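Local coordinates for exoribonuclease II, mitochondrial (Candida glabrata, PDB 6F3H), which degrades RNA from its 3' end as the exoribonuclease component of the mitochondrial RNA degradosome, with magnesium bound at its active site, at residues H561-I564 and V570-G573; T554-L559 and S604-S609; A247-K252 and G356-N361. The protein carries 1 engineered substitution. All coordinates share one frame; numbering follows the deposited sequence.

Interaction 1: H561-I564 and V570-G573; sequences HKRI and VVFG. With nucleotides of chain C.
The CG2 methyl of V571 touches both R563 and I564 near the C-terminal end of helix 543-567, as the chain turns back beside the helix it has just left. Its approach to CG1 of I564, at 4.1 Å, is the apolar part of the contact, and the two side chains cross at about a right angle. A beta-branched valine suits this place: with CG1 anti to the backbone N (chi1 -164°), the other branch, CG2, is the one that reaches the helix. That same methyl lies 3.4 Å from NH2 of R563, set obliquely to the guanidinium, whose chain bends at chi3 (37°) as it passes the valine. Both helix residues are buried, and the charged end of R563 is held by partners beyond the two segments: NH1 forms a salt bridge with E610 of helix 603-625, and NE is bonded to the carbonyl of I688.

The looser side is bridged by water. NH2 of R563 makes a weak bond of 3.2 Å to a water oxygen, and this water donates in turn to O of V570 at 3.0 Å. The loop itself leads on to RNA. F572, the residue after V571, has the base of G2 of chain C over one face of its ring, tilted by about 30° and offset toward the rim, with F572 CE2 and G2 C4 at 3.3 Å; a flat aromatic residue suits contact with a base. An arginine buried beside a valine methyl, with an acidic partner at NH1, a carbonyl at NE and a water at NH2, probably keeps its positive charge, so apolar packing and polar bonding meet in one side chain where the helix passes into an RNA-contacting loop.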
ATOM      1  N   HIS A 561     -13.444  23.545   8.698  1.00 57.33           N
ATOM      2  CA  HIS A 561     -13.019  24.926   8.508  1.00 57.67           C
ATOM      3  C   HIS A 561     -11.855  25.277   9.428  1.00 56.59           C
ATOM      4  O   HIS A 561     -10.969  26.057   9.056  1.00 57.14           O
ATOM      5  CB  HIS A 561     -14.204  25.846   8.736  1.00 62.13           C
ATOM      6  CG  HIS A 561     -13.878  27.293   8.575  1.00 72.69           C
ATOM      7  ND1 HIS A 561     -13.202  28.016   9.535  1.00 73.19           N
ATOM      8  CD2 HIS A 561     -14.110  28.147   7.550  1.00 75.79           C
ATOM      9  CE1 HIS A 561     -13.053  29.261   9.120  1.00 74.31           C
ATOM     10  NE2 HIS A 561     -13.592  29.367   7.916  1.00 76.33           N
ATOM     11  N   LYS A 562     -11.821  24.667  10.607  1.00 54.75           N
ATOM     12  CA  LYS A 562     -10.728  24.879  11.542  1.00 55.12           C
ATOM     13  C   LYS A 562      -9.434  24.277  11.014  1.00 63.89           C
ATOM     14  O   LYS A 562      -8.395  24.948  10.987  1.00 70.92           O
ATOM     15  CB  LYS A 562     -11.104  24.272  12.890  1.00 53.60           C
ATOM     16  CG  LYS A 562     -10.198  24.638  14.045  1.00 58.35           C
ATOM     17  CD  LYS A 562     -10.926  24.538  15.394  1.00 52.70           C
ATOM     18  N   ARG A 563      -9.481  23.004  10.596  1.00 62.49           N
ATOM     19  CA  ARG A 563      -8.292  22.293  10.126  1.00 53.62           C
ATOM     20  C   ARG A 563      -7.605  23.057   9.014  1.00 53.63           C
ATOM     21  O   ARG A 563      -6.377  23.107   8.955  1.00 59.07           O
ATOM     22  CB  ARG A 563      -8.676  20.907   9.627  1.00 51.32           C
ATOM     23  CG  ARG A 563      -8.928  19.859  10.705  1.00 51.14           C
ATOM     24  CD  ARG A 563      -9.162  18.491  10.067  1.00 51.51           C
ATOM     25  NE  ARG A 563      -8.297  18.335   8.903  1.00 58.01           N
ATOM     26  CZ  ARG A 563      -8.679  17.920   7.699  1.00 58.80           C
ATOM     27  NH1 ARG A 563      -9.935  17.591   7.471  1.00 48.95           N
ATOM     28  NH2 ARG A 563      -7.789  17.833   6.715  1.00 69.03           N
ATOM     29  N   ILE A 564      -8.391  23.665   8.127  1.00 55.16           N
ATOM     30  CA  ILE A 564      -7.846  24.465   7.035  1.00 55.72           C
ATOM     31  C   ILE A 564      -7.197  25.739   7.562  1.00 61.76           C
ATOM     32  O   ILE A 564      -6.001  25.970   7.355  1.00 71.46           O
ATOM     33  CB  ILE A 564      -8.945  24.797   6.023  1.00 53.02           C
ATOM     34  CG1 ILE A 564      -9.433  23.520   5.352  1.00 48.30           C
ATOM     35  CG2 ILE A 564      -8.443  25.831   5.045  1.00 56.00           C
ATOM     36  CD1 ILE A 564     -10.477  23.772   4.316  1.00 44.56           C
ATOM     37  N   VAL A 570      -4.502  20.365   4.300  1.00 63.42           N
ATOM     38  CA  VAL A 570      -4.589  20.396   2.854  1.00 60.17           C
ATOM     39  C   VAL A 570      -5.643  19.396   2.417  1.00 64.97           C
ATOM     40  O   VAL A 570      -5.451  18.172   2.522  1.00 64.30           O
ATOM     41  CB  VAL A 570      -3.249  20.070   2.213  1.00 55.04           C
ATOM     42  CG1 VAL A 570      -3.428  20.030   0.715  1.00 56.12           C
ATOM     43  CG2 VAL A 570      -2.184  21.049   2.685  1.00 52.56           C
ATOM     44  N   VAL A 571      -6.725  19.910   1.868  1.00 66.54           N
ATOM     45  CA  VAL A 571      -7.906  19.116   1.596  1.00 68.30           C
ATOM     46  C   VAL A 571      -8.300  19.264   0.134  1.00 64.01           C
ATOM     47  O   VAL A 571      -8.247  20.364  -0.428  1.00 62.39           O
ATOM     48  CB  VAL A 571      -9.049  19.535   2.532  1.00 76.16           C
ATOM     49  CG1 VAL A 571     -10.115  18.469   2.506  1.00 87.67           C
ATOM     50  CG2 VAL A 571      -8.510  19.758   3.965  1.00 74.31           C
ATOM     51  N   PHE A 572      -8.690  18.158  -0.484  1.00 58.79           N
ATOM     52  CA  PHE A 572      -8.841  18.186  -1.925  1.00 65.85           C
ATOM     53  C   PHE A 572     -10.254  18.490  -2.374  1.00 70.63           C
ATOM     54  O   PHE A 572     -11.235  18.043  -1.779  1.00 72.69           O
ATOM     55  CB  PHE A 572      -8.429  16.871  -2.567  1.00 73.67           C
ATOM     56  CG  PHE A 572      -6.962  16.623  -2.539  1.00 70.44           C
ATOM     57  CD1 PHE A 572      -6.092  17.609  -2.131  1.00 64.59           C
ATOM     58  CD2 PHE A 572      -6.450  15.420  -2.973  1.00 69.18           C
ATOM     59  CE1 PHE A 572      -4.756  17.380  -2.116  1.00 60.17           C
ATOM     60  CE2 PHE A 572      -5.104  15.195  -2.982  1.00 66.72           C
ATOM     61  CZ  PHE A 572      -4.258  16.173  -2.547  1.00 62.37           C
ATOM     62  N   GLY A 573     -10.316  19.174  -3.510  1.00 72.35           N
ATOM     63  CA  GLY A 573     -11.502  19.508  -4.262  1.00 70.65           C
ATOM     64  C   GLY A 573     -12.157  18.388  -5.040  1.00 71.59           C
ATOM     65  O   GLY A 573     -12.216  17.240  -4.581  1.00 67.23           O
TER
ATOM     66  P     G C   2      -0.843   9.054  -1.007  1.00 66.35           P
ATOM     67  OP1   G C   2      -0.166   8.233   0.050  1.00 63.39           O
ATOM     68  OP2   G C   2      -1.850   8.554  -1.988  1.00 60.58           O
ATOM     69  O5'   G C   2      -1.571  10.293  -0.345  1.00 65.24           O
ATOM     70  C5'   G C   2      -0.828  11.250   0.382  1.00 61.12           C
ATOM     71  C4'   G C   2      -1.729  12.216   1.098  1.00 51.87           C
ATOM     72  O4'   G C   2      -2.377  13.094   0.154  1.00 46.72           O
ATOM     73  C3'   G C   2      -2.872  11.605   1.873  1.00 45.67           C
ATOM     74  O3'   G C   2      -2.435  11.113   3.117  1.00 48.52           O
ATOM     75  C2'   G C   2      -3.850  12.762   1.974  1.00 48.81           C
ATOM     76  O2'   G C   2      -3.473  13.670   2.992  1.00 53.21           O
ATOM     77  C1'   G C   2      -3.649  13.445   0.629  1.00 47.59           C
ATOM     78  N9    G C   2      -4.584  12.926  -0.344  1.00 57.24           N
ATOM     79  C8    G C   2      -4.213  12.036  -1.314  1.00 55.53           C
ATOM     80  N7    G C   2      -5.217  11.711  -2.057  1.00 56.34           N
ATOM     81  C5    G C   2      -6.273  12.434  -1.518  1.00 63.49           C
ATOM     82  C6    G C   2      -7.607  12.466  -1.931  1.00 78.95           C
ATOM     83  O6    G C   2      -8.062  11.820  -2.878  1.00 80.74           O
ATOM     84  N1    G C   2      -8.390  13.327  -1.134  1.00 90.93           N
ATOM     85  C2    G C   2      -7.946  14.084  -0.053  1.00 92.35           C
ATOM     86  N2    G C   2      -8.884  14.854   0.573  1.00 91.94           N
ATOM     87  N3    G C   2      -6.661  14.051   0.342  1.00 81.32           N
ATOM     88  C4    G C   2      -5.914  13.210  -0.440  1.00 66.92           C
TER
HETATM   89  O   HOH W   1      -6.537  16.069   4.393  1.00 51.58           O

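Interaction 2: T554-L559 and S604-S609; sequences TLATKL and STLLVS. With nucleotides of chain C.
Helices 554-559 and 604-609 cross at 68° with their axes 8.7 Å apart at the closest point, and the backbones come nearest at A556 and L607, whose CA atoms are 5.5 Å apart. Alanine suits this crossing, for a side chain of a single methyl lets the helices come close. CB of A556 points into the other helix and meets backbone there rather than the end of a side chain: it sits 4.0 Å from CA of L607 and about as far from O of L606. The same methyl faces the branch point of L606 as well, with A556 CB and L606 CG at 4.3 Å.

L606 reaches across beside the alanine. Its CG lies anti to the backbone N (chi1 160°), which carries the branched end toward the next residue of helix 554-559, where CD2 comes to 4.0 Å from OG1 of T557. The threonine stands at the exposed border of the contact, and its hydroxyl is bonded back to O of H553 in its own helix, so a polar residue can sit against a leucine methyl there. L607 is buried, with its side chain against L552 of helix 543-567 and I412 of strand 410-416, a place for a bulky apolar residue.

Farther round helix 604-609, S609 faces nucleic acid, its CA 3.4 Å from O2' of U4 of chain C, and V608 rests on D410. D410 is a ligand of the bound magnesium, which is about 10 Å from the L607 side chain. Both helices lie in the RNB domain, the catalytic module of RNase II-type exonucleases; here helix 603-625 packs on helix 543-567 while S609 lies by the RNA and V608 by the magnesium ligand.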
ATOM      1  N   THR A 554     -23.241  19.990  11.599  1.00 57.46           N
ATOM      2  CA  THR A 554     -22.829  21.379  11.765  1.00 59.61           C
ATOM      3  C   THR A 554     -21.521  21.481  12.544  1.00 61.90           C
ATOM      4  O   THR A 554     -20.730  22.406  12.319  1.00 65.80           O
ATOM      5  CB  THR A 554     -23.946  22.151  12.440  1.00 57.72           C
ATOM      6  OG1 THR A 554     -24.374  21.393  13.566  1.00 64.13           O
ATOM      7  CG2 THR A 554     -25.139  22.303  11.478  1.00 58.25           C
ATOM      8  N   LEU A 555     -21.258  20.521  13.431  1.00 56.81           N
ATOM      9  CA  LEU A 555     -19.994  20.508  14.157  1.00 52.43           C
ATOM     10  C   LEU A 555     -18.829  20.188  13.240  1.00 50.54           C
ATOM     11  O   LEU A 555     -17.778  20.834  13.313  1.00 51.57           O
ATOM     12  CB  LEU A 555     -20.060  19.501  15.299  1.00 55.16           C
ATOM     13  CG  LEU A 555     -20.887  19.947  16.502  1.00 55.24           C
ATOM     14  CD1 LEU A 555     -21.195  18.786  17.420  1.00 53.75           C
ATOM     15  CD2 LEU A 555     -20.077  20.987  17.231  1.00 54.72           C
ATOM     16  N   ALA A 556     -18.997  19.203  12.363  1.00 53.17           N
ATOM     17  CA  ALA A 556     -17.923  18.856  11.442  1.00 49.05           C
ATOM     18  C   ALA A 556     -17.560  20.037  10.566  1.00 52.35           C
ATOM     19  O   ALA A 556     -16.378  20.334  10.379  1.00 60.70           O
ATOM     20  CB  ALA A 556     -18.322  17.668  10.576  1.00 47.71           C
ATOM     21  N   THR A 557     -18.561  20.757  10.059  1.00 51.13           N
ATOM     22  CA  THR A 557     -18.262  21.875   9.180  1.00 51.55           C
ATOM     23  C   THR A 557     -17.293  22.834   9.850  1.00 53.75           C
ATOM     24  O   THR A 557     -16.317  23.276   9.235  1.00 58.26           O
ATOM     25  CB  THR A 557     -19.567  22.584   8.791  1.00 56.09           C
ATOM     26  OG1 THR A 557     -20.387  21.688   8.030  1.00 50.88           O
ATOM     27  CG2 THR A 557     -19.298  23.828   7.953  1.00 61.52           C
ATOM     28  N   LYS A 558     -17.462  23.056  11.146  1.00 52.69           N
ATOM     29  CA  LYS A 558     -16.556  23.966  11.818  1.00 55.75           C
ATOM     30  C   LYS A 558     -15.230  23.308  12.105  1.00 56.66           C
ATOM     31  O   LYS A 558     -14.205  23.989  12.140  1.00 60.59           O
ATOM     32  CB  LYS A 558     -17.193  24.476  13.095  1.00 64.00           C
ATOM     33  CG  LYS A 558     -18.581  25.024  12.839  1.00 72.95           C
ATOM     34  CD  LYS A 558     -18.930  26.103  13.829  1.00 77.77           C
ATOM     35  CE  LYS A 558     -19.544  25.527  15.074  1.00 83.75           C
ATOM     36  NZ  LYS A 558     -20.997  25.280  14.865  1.00 89.66           N
ATOM     37  N   LEU A 559     -15.243  21.991  12.301  1.00 57.31           N
ATOM     38  CA  LEU A 559     -14.015  21.221  12.474  1.00 54.47           C
ATOM     39  C   LEU A 559     -13.158  21.290  11.227  1.00 56.30           C
ATOM     40  O   LEU A 559     -11.938  21.478  11.291  1.00 61.28           O
ATOM     41  CB  LEU A 559     -14.358  19.763  12.766  1.00 53.83           C
ATOM     42  CG  LEU A 559     -14.835  19.329  14.144  1.00 49.88           C
ATOM     43  CD1 LEU A 559     -15.252  17.869  14.118  1.00 46.60           C
ATOM     44  CD2 LEU A 559     -13.711  19.523  15.100  1.00 47.89           C
ATOM     45  N   SER A 604     -22.836  13.300   4.807  1.00 45.51           N
ATOM     46  CA  SER A 604     -22.519  12.207   5.729  1.00 45.12           C
ATOM     47  C   SER A 604     -21.034  11.839   5.714  1.00 54.03           C
ATOM     48  O   SER A 604     -20.441  11.620   6.775  1.00 60.47           O
ATOM     49  CB  SER A 604     -23.392  10.983   5.447  1.00 49.57           C
ATOM     50  OG  SER A 604     -23.676  10.803   4.088  1.00 49.22           O
ATOM     51  N   THR A 605     -20.416  11.731   4.533  1.00 54.13           N
ATOM     52  CA  THR A 605     -18.977  11.468   4.492  1.00 50.36           C
ATOM     53  C   THR A 605     -18.217  12.555   5.230  1.00 53.71           C
ATOM     54  O   THR A 605     -17.267  12.273   5.973  1.00 53.90           O
ATOM     55  CB  THR A 605     -18.473  11.358   3.059  1.00 43.75           C
ATOM     56  OG1 THR A 605     -18.459  12.665   2.478  1.00 54.67           O
ATOM     57  CG2 THR A 605     -19.383  10.463   2.248  1.00 43.96           C
ATOM     58  N   LEU A 606     -18.575  13.812   4.973  1.00 55.22           N
ATOM     59  CA  LEU A 606     -17.931  14.909   5.667  1.00 55.04           C
ATOM     60  C   LEU A 606     -18.074  14.734   7.162  1.00 55.79           C
ATOM     61  O   LEU A 606     -17.115  14.914   7.923  1.00 62.08           O
ATOM     62  CB  LEU A 606     -18.573  16.225   5.249  1.00 55.20           C
ATOM     63  CG  LEU A 606     -18.338  17.368   6.239  1.00 51.02           C
ATOM     64  CD1 LEU A 606     -16.857  17.762   6.366  1.00 47.12           C
ATOM     65  CD2 LEU A 606     -19.208  18.544   5.894  1.00 52.67           C
ATOM     66  N   LEU A 607     -19.268  14.361   7.594  1.00 53.34           N
ATOM     67  CA  LEU A 607     -19.527  14.180   9.009  1.00 52.01           C
ATOM     68  C   LEU A 607     -18.600  13.131   9.579  1.00 53.88           C
ATOM     69  O   LEU A 607     -17.775  13.416  10.453  1.00 55.78           O
ATOM     70  CB  LEU A 607     -20.981  13.753   9.179  1.00 52.46           C
ATOM     71  CG  LEU A 607     -21.679  13.652  10.525  1.00 53.94           C
ATOM     72  CD1 LEU A 607     -23.124  13.456  10.247  1.00 45.29           C
ATOM     73  CD2 LEU A 607     -21.149  12.489  11.357  1.00 54.57           C
ATOM     74  N   VAL A 608     -18.663  11.926   9.013  1.00 53.31           N
ATOM     75  CA  VAL A 608     -17.898  10.813   9.552  1.00 50.35           C
ATOM     76  C   VAL A 608     -16.420  11.126   9.504  1.00 45.17           C
ATOM     77  O   VAL A 608     -15.722  11.038  10.516  1.00 44.36           O
ATOM     78  CB  VAL A 608     -18.208   9.523   8.779  1.00 52.20           C
ATOM     79  CG1 VAL A 608     -17.478   8.372   9.414  1.00 53.59           C
ATOM     80  CG2 VAL A 608     -19.675   9.264   8.777  1.00 45.69           C
ATOM     81  N   SER A 609     -15.944  11.585   8.351  1.00 47.49           N
ATOM     82  CA  SER A 609     -14.513  11.760   8.182  1.00 46.46           C
ATOM     83  C   SER A 609     -13.965  12.731   9.220  1.00 47.87           C
ATOM     84  O   SER A 609     -13.012  12.412   9.941  1.00 49.17           O
ATOM     85  CB  SER A 609     -14.222  12.222   6.755  1.00 44.28           C
ATOM     86  OG  SER A 609     -14.431  13.606   6.591  1.00 42.64           O
TER
ATOM     87  P     U C   4      -7.573   8.692   7.031  1.00 52.31           P
ATOM     88  OP1   U C   4      -7.246   8.391   8.438  1.00 48.15           O
ATOM     89  OP2   U C   4      -7.077   7.816   5.954  1.00 60.01           O
ATOM     90  O5'   U C   4      -9.137   8.658   6.949  1.00 51.72           O
ATOM     91  C5'   U C   4      -9.880   9.608   7.668  1.00 42.92           C
ATOM     92  C4'   U C   4     -11.316   9.403   7.375  1.00 45.36           C
ATOM     93  O4'   U C   4     -11.591   9.849   6.025  1.00 52.12           O
ATOM     94  C3'   U C   4     -11.738   7.955   7.358  1.00 43.47           C
ATOM     95  O3'   U C   4     -11.895   7.394   8.643  1.00 40.88           O
ATOM     96  C2'   U C   4     -12.998   8.003   6.514  1.00 48.79           C
ATOM     97  O2'   U C   4     -14.086   8.522   7.261  1.00 53.62           O
ATOM     98  C1'   U C   4     -12.599   9.038   5.458  1.00 51.26           C
ATOM     99  N1    U C   4     -12.068   8.386   4.239  1.00 54.20           N
ATOM    100  C2    U C   4     -13.003   8.063   3.278  1.00 55.65           C
ATOM    101  O2    U C   4     -14.187   8.316   3.395  1.00 58.96           O
ATOM    102  N3    U C   4     -12.506   7.451   2.164  1.00 53.78           N
ATOM    103  C4    U C   4     -11.188   7.129   1.935  1.00 57.32           C
ATOM    104  O4    U C   4     -10.907   6.575   0.868  1.00 63.53           O
ATOM    105  C5    U C   4     -10.271   7.485   2.983  1.00 51.29           C
ATOM    106  C6    U C   4     -10.730   8.086   4.075  1.00 52.07           C
TER

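Interaction 3: A247-K252 and G356-N361; sequences AVLPLK and GNWDLN
The extended chain at 247-249, at the end of strand 242-248, runs past a short turn at 358-360 that has helical torsions without regular helical bonds; the nearest CA atoms, those of A247 and D359, are 7.2 Å apart. The contact has two small centres. In one, L249 meets the six-membered ring of W358: CD2 of the leucine is 4.0 Å from CE3, and CD1 lies 4.1 Å from CZ3. The methyls come obliquely to the indole, and the two side chains cross at about a right angle, so both methyls of the forked leucine end meet the six-membered ring. In the other, CB of A247 faces OD1 of D359 at 3.6 Å, a touch between a methyl and a carboxylate that leaves room for the acid.

Strand 242-248 is the middle one of a three-stranded antiparallel sheet, and its neighbours supply what the buried carboxylate needs: OD2 of D359 is bonded to the hydroxyl of Y235, while H167 makes a weak bond to OD1. The aspartate thereby joins the loop before helix 369-378 to both outer strands. P250 is at the N-cap position, right before helix 251-281.

The turn that presents W358 and D359 is an Asx turn. OD1 of N357 accepts the backbone N of D359 at 2.8 Å, in the plane of the side-chain carbonyl, and takes a weaker, longer bond from N of L360. N of N361 returns to O of N357, closing the turn.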
ATOM      1  N   ALA A 247      10.209 -11.222  -1.248  1.00 39.54           N
ATOM      2  CA  ALA A 247       9.765 -12.587  -1.052  1.00 40.24           C
ATOM      3  C   ALA A 247      10.948 -13.541  -1.137  1.00 39.71           C
ATOM      4  O   ALA A 247      11.899 -13.318  -1.887  1.00 42.59           O
ATOM      5  CB  ALA A 247       8.716 -12.951  -2.106  1.00 38.67           C
ATOM      6  N   VAL A 248      10.894 -14.601  -0.344  1.00 40.53           N
ATOM      7  CA  VAL A 248      11.849 -15.697  -0.418  1.00 40.70           C
ATOM      8  C   VAL A 248      11.103 -16.884  -1.017  1.00 44.29           C
ATOM      9  O   VAL A 248      10.346 -17.565  -0.322  1.00 51.44           O
ATOM     10  CB  VAL A 248      12.427 -16.031   0.958  1.00 41.16           C
ATOM     11  CG1 VAL A 248      13.509 -17.077   0.843  1.00 39.24           C
ATOM     12  CG2 VAL A 248      12.906 -14.782   1.618  1.00 46.80           C
ATOM     13  N   LEU A 249      11.311 -17.148  -2.281  1.00 42.57           N
ATOM     14  CA  LEU A 249      10.560 -18.180  -2.987  1.00 42.50           C
ATOM     15  C   LEU A 249      11.116 -19.567  -2.674  1.00 47.74           C
ATOM     16  O   LEU A 249      12.329 -19.731  -2.539  1.00 51.70           O
ATOM     17  CB  LEU A 249      10.608 -17.926  -4.483  1.00 39.44           C
ATOM     18  CG  LEU A 249      10.310 -16.473  -4.839  1.00 39.23           C
ATOM     19  CD1 LEU A 249      10.417 -16.273  -6.308  1.00 39.27           C
ATOM     20  CD2 LEU A 249       8.938 -16.109  -4.372  1.00 39.15           C
ATOM     21  N   PRO A 250      10.253 -20.577  -2.568  1.00 50.73           N
ATOM     22  CA  PRO A 250      10.723 -21.909  -2.170  1.00 51.25           C
ATOM     23  C   PRO A 250      11.628 -22.556  -3.218  1.00 57.73           C
ATOM     24  O   PRO A 250      11.397 -22.484  -4.430  1.00 59.98           O
ATOM     25  CB  PRO A 250       9.423 -22.697  -1.988  1.00 49.66           C
ATOM     26  CG  PRO A 250       8.499 -22.057  -2.976  1.00 53.87           C
ATOM     27  CD  PRO A 250       8.844 -20.595  -3.001  1.00 51.52           C
ATOM     28  N   LEU A 251      12.667 -23.212  -2.720  1.00 55.32           N
ATOM     29  CA  LEU A 251      13.649 -23.830  -3.585  1.00 44.82           C
ATOM     30  C   LEU A 251      13.007 -24.860  -4.486  1.00 49.13           C
ATOM     31  O   LEU A 251      13.187 -24.831  -5.703  1.00 58.65           O
ATOM     32  CB  LEU A 251      14.728 -24.467  -2.733  1.00 47.79           C
ATOM     33  CG  LEU A 251      15.990 -24.785  -3.507  1.00 58.49           C
ATOM     34  CD1 LEU A 251      16.538 -23.500  -4.069  1.00 63.12           C
ATOM     35  CD2 LEU A 251      16.993 -25.411  -2.579  1.00 59.95           C
ATOM     36  N   LYS A 252      12.284 -25.804  -3.905  1.00 49.69           N
ATOM     37  CA  LYS A 252      11.770 -26.884  -4.734  1.00 47.79           C
ATOM     38  C   LYS A 252      10.554 -26.436  -5.527  1.00 51.09           C
ATOM     39  O   LYS A 252      10.328 -26.889  -6.646  1.00 58.54           O
ATOM     40  CB  LYS A 252      11.448 -28.110  -3.881  1.00 43.58           C
ATOM     41  N   GLY A 356      -3.542 -14.451  -9.087  1.00 45.28           N
ATOM     42  CA  GLY A 356      -2.529 -15.458  -8.893  1.00 45.86           C
ATOM     43  C   GLY A 356      -1.218 -14.958  -8.336  1.00 49.25           C
ATOM     44  O   GLY A 356      -0.308 -15.759  -8.112  1.00 47.38           O
ATOM     45  N   ASN A 357      -1.072 -13.655  -8.125  1.00 49.80           N
ATOM     46  CA  ASN A 357       0.237 -13.125  -7.800  1.00 46.10           C
ATOM     47  C   ASN A 357       0.647 -13.550  -6.390  1.00 47.90           C
ATOM     48  O   ASN A 357      -0.149 -13.490  -5.444  1.00 49.62           O
ATOM     49  CB  ASN A 357       0.212 -11.615  -7.964  1.00 41.83           C
ATOM     50  CG  ASN A 357       1.559 -11.024  -7.801  1.00 46.71           C
ATOM     51  OD1 ASN A 357       2.153 -11.163  -6.741  1.00 56.37           O
ATOM     52  ND2 ASN A 357       2.080 -10.382  -8.846  1.00 46.92           N
ATOM     53  N   TRP A 358       1.919 -13.948  -6.252  1.00 44.80           N
ATOM     54  CA  TRP A 358       2.386 -14.536  -5.000  1.00 43.36           C
ATOM     55  C   TRP A 358       2.514 -13.494  -3.911  1.00 48.42           C
ATOM     56  O   TRP A 358       2.330 -13.801  -2.731  1.00 55.53           O
ATOM     57  CB  TRP A 358       3.735 -15.228  -5.199  1.00 41.10           C
ATOM     58  CG  TRP A 358       3.690 -16.408  -6.131  1.00 45.14           C
ATOM     59  CD1 TRP A 358       2.628 -17.220  -6.361  1.00 51.22           C
ATOM     60  CD2 TRP A 358       4.757 -16.909  -6.954  1.00 50.40           C
ATOM     61  NE1 TRP A 358       2.954 -18.196  -7.278  1.00 54.53           N
ATOM     62  CE2 TRP A 358       4.257 -18.023  -7.657  1.00 54.48           C
ATOM     63  CE3 TRP A 358       6.082 -16.519  -7.169  1.00 55.15           C
ATOM     64  CZ2 TRP A 358       5.040 -18.757  -8.556  1.00 59.92           C
ATOM     65  CZ3 TRP A 358       6.854 -17.243  -8.065  1.00 55.68           C
ATOM     66  CH2 TRP A 358       6.334 -18.351  -8.743  1.00 58.59           C
ATOM     67  N   ASP A 359       2.823 -12.263  -4.289  1.00 47.46           N
ATOM     68  CA  ASP A 359       3.031 -11.201  -3.319  1.00 46.06           C
ATOM     69  C   ASP A 359       1.698 -10.637  -2.845  1.00 47.96           C
ATOM     70  O   ASP A 359       1.525 -10.345  -1.658  1.00 50.11           O
ATOM     71  CB  ASP A 359       3.922 -10.145  -3.964  1.00 47.46           C
ATOM     72  CG  ASP A 359       5.312 -10.692  -4.282  1.00 60.95           C
ATOM     73  OD1 ASP A 359       5.721 -11.726  -3.692  1.00 67.92           O
ATOM     74  OD2 ASP A 359       5.972 -10.135  -5.181  1.00 67.59           O
ATOM     75  N   LEU A 360       0.734 -10.514  -3.761  1.00 50.75           N
ATOM     76  CA  LEU A 360      -0.636 -10.239  -3.362  1.00 45.59           C
ATOM     77  C   LEU A 360      -1.084 -11.252  -2.332  1.00 57.71           C
ATOM     78  O   LEU A 360      -1.720 -10.902  -1.333  1.00 60.18           O
ATOM     79  CB  LEU A 360      -1.539 -10.304  -4.576  1.00 46.09           C
ATOM     80  CG  LEU A 360      -2.995 -10.011  -4.288  1.00 47.33           C
ATOM     81  CD1 LEU A 360      -3.084  -8.639  -3.662  1.00 44.79           C
ATOM     82  CD2 LEU A 360      -3.782 -10.076  -5.585  1.00 47.56           C
ATOM     83  N   ASN A 361      -0.686 -12.502  -2.521  1.00 65.34           N
ATOM     84  CA  ASN A 361      -0.721 -13.495  -1.462  1.00 70.74           C
ATOM     85  C   ASN A 361      -2.140 -13.793  -0.979  1.00 73.91           C
ATOM     86  O   ASN A 361      -2.396 -13.912   0.219  1.00 81.27           O
ATOM     87  CB  ASN A 361       0.156 -13.043  -0.301  1.00 70.63           C
ATOM     88  CG  ASN A 361       0.450 -14.142   0.655  1.00 73.91           C
ATOM     89  OD1 ASN A 361       0.100 -15.302   0.413  1.00 75.56           O
ATOM     90  ND2 ASN A 361       1.055 -13.798   1.776  1.00 76.27           N
TER

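From the N terminus, interaction 3 comes first: the 247-252 segment, at the end of a strand of the three-stranded sheet, meets 356-361 after 103 mostly helical residues and closes that loop, tying the sheet to the loop that leads to helix 369-378. The other two follow in series with it, some 42 to 43 Å away between centres and on the opposite side of the chain's centre. They share helix 543-567. Interaction 2 opens first, at 554-559, but interaction 1 opens and closes within its span, with 570-573 returning six residues after 561-564, before helix 603-625 completes the outer loop at 604-609. The pair ties one long helix to its own following loop and to the next helix.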